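Local structure of prolyl 4-hydroxylase (Phytophthora capsici LT1534, 6IUQ) at residues G317-Q320 / R321-V325. The protein probably hydroxylates proline residues at the 4-position, as an iron(II)- and 2-oxoglutarate-dependent oxygenase with a double-stranded beta-helix core. Residues are numbered along the deposited sequence; the frame is centred on the assembly and turned at random.
Sequences GFIQ and RLRDV
Phe318 and Leu322 meet one turn apart on the same face of helix 313-328, a local i to i+4 contact in the last helix of the chain. With CG anti to the backbone N (chi1 -179°), the Phe318 ring lies where Leu322 CD1 can rest over one face, nearer the ring's edge than its centre. Leu322 CD1 lies 4.1 Å from the centroid of the Phe318 ring, a CH-pi contact, and 3.8 Å from Phe318 CE2. Both residues suit a helix face turned toward other apolar groups: Leu322 packs on Leu258 and Leu261 of helix 254-262, Phe318 on Phe257, and both on Leu270. The backbone beneath is regular alpha-helix: Leu322 N hydrogen-bonds to Phe318 O (3.1 Å) and Arg323 N to Ile319 O (2.8 Å). Helix 313-328 belongs to the helical C-terminal part, which follows the strands of the double-stranded beta-helix that holds the iron. Beside this pair, Ile319, also packed on Leu270, brings CG2 to within 4.0 Å of Arg323 CD. The arginine chain runs extended past Ile319 (chi2 171°) and turns at chi3 (53°), with Gln320 OE1 at the guanidinium edge, 3.7 Å from Arg323 NE. Its apolar stem carries a charged end that forms a salt bridge to Glu277.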
loop_
_atom_site.group_PDB
_atom_site.type_symbol
_atom_site.label_atom_id
_atom_site.label_comp_id
_atom_site.label_asym_id
_atom_site.label_seq_id
_atom_site.Cartn_x
_atom_site.Cartn_y
_atom_site.Cartn_z
ATOM N N GLY A 317 14.897 12.267 22.181
ATOM C CA GLY A 317 15.928 11.297 22.539
ATOM C C GLY A 317 15.538 9.886 22.097
ATOM O O GLY A 317 16.364 9.108 21.621
ATOM N N PHE A 318 14.255 9.565 22.231
ATOM C CA PHE A 318 13.756 8.262 21.825
ATOM C C PHE A 318 13.873 8.111 20.313
ATOM O O PHE A 318 14.396 7.110 19.843
ATOM C CB PHE A 318 12.310 8.082 22.294
ATOM C CG PHE A 318 11.714 6.743 21.942
ATOM C CD1 PHE A 318 12.367 5.566 22.288
ATOM C CD2 PHE A 318 10.495 6.664 21.278
ATOM C CE1 PHE A 318 11.824 4.335 21.956
ATOM C CE2 PHE A 318 9.943 5.435 20.951
ATOM C CZ PHE A 318 10.609 4.272 21.288
ATOM N N ILE A 319 13.411 9.116 19.562
ATOM C CA ILE A 319 13.502 9.122 18.099
ATOM C C ILE A 319 14.941 8.929 17.624
ATOM O O ILE A 319 15.198 8.168 16.688
ATOM C CB ILE A 319 12.974 10.455 17.484
ATOM C CG1 ILE A 319 11.488 10.714 17.805
ATOM C CG2 ILE A 319 13.181 10.473 15.999
ATOM C CD1 ILE A 319 10.547 9.867 17.095
ATOM N N GLN A 320 15.874 9.634 18.262
ATOM C CA GLN A 320 17.294 9.564 17.894
ATOM C C GLN A 320 17.891 8.173 18.134
ATOM O O GLN A 320 18.726 7.717 17.360
ATOM C CB GLN A 320 18.124 10.610 18.666
ATOM C CG GLN A 320 17.972 12.056 18.178
ATOM C CD GLN A 320 18.891 12.406 17.006
ATOM O OE1 GLN A 320 19.128 11.590 16.115
ATOM N NE2 GLN A 320 19.418 13.632 17.011
ATOM N N ARG A 321 17.482 7.510 19.212
ATOM C CA ARG A 321 17.893 6.124 19.452
ATOM C C ARG A 321 17.346 5.200 18.376
ATOM O O ARG A 321 18.034 4.289 17.928
ATOM C CB ARG A 321 17.441 5.641 20.832
ATOM C CG ARG A 321 18.194 6.313 21.957
ATOM C CD ARG A 321 18.288 5.420 23.160
ATOM N NE ARG A 321 19.044 6.069 24.225
ATOM C CZ ARG A 321 20.340 5.885 24.441
ATOM N NH1 ARG A 321 21.042 5.065 23.665
ATOM N NH2 ARG A 321 20.933 6.528 25.434
ATOM N N LEU A 322 16.112 5.439 17.947
ATOM C CA LEU A 322 15.560 4.645 16.853
ATOM C C LEU A 322 16.317 4.918 15.578
ATOM O O LEU A 322 16.571 4.001 14.800
ATOM C CB LEU A 322 14.070 4.925 16.661
ATOM C CG LEU A 322 13.220 4.601 17.894
ATOM C CD1 LEU A 322 11.770 4.923 17.629
ATOM C CD2 LEU A 322 13.385 3.143 18.286
ATOM N N ARG A 323 16.691 6.171 15.350
ATOM C CA ARG A 323 17.441 6.504 14.144
ATOM C C ARG A 323 18.806 5.821 14.170
ATOM O O ARG A 323 19.302 5.373 13.143
ATOM C CB ARG A 323 17.583 8.015 13.996
ATOM C CG ARG A 323 16.276 8.681 13.613
ATOM C CD ARG A 323 16.380 10.180 13.681
ATOM N NE ARG A 323 17.521 10.621 12.902
ATOM C CZ ARG A 323 17.494 10.897 11.603
ATOM N NH1 ARG A 323 16.362 10.799 10.908
ATOM N NH2 ARG A 323 18.607 11.285 10.999
ATOM N N ASP A 324 19.395 5.709 15.357
ATOM C CA ASP A 324 20.652 4.978 15.528
ATOM C C ASP A 324 20.528 3.472 15.209
ATOM O O ASP A 324 21.423 2.879 14.610
ATOM C CB ASP A 324 21.164 5.166 16.951
ATOM C CG ASP A 324 21.867 6.502 17.146
ATOM O OD1 ASP A 324 22.547 6.951 16.197
ATOM O OD2 ASP A 324 21.731 7.102 18.244
ATOM N N VAL A 325 19.425 2.858 15.619
ATOM C CA VAL A 325 19.154 1.465 15.286
ATOM C C VAL A 325 19.053 1.283 13.774
ATOM O O VAL A 325 19.584 0.330 13.200
ATOM C CB VAL A 325 17.849 0.979 15.928
ATOM C CG1 VAL A 325 17.502 -0.400 15.412
ATOM C CG2 VAL A 325 17.964 0.986 17.454
#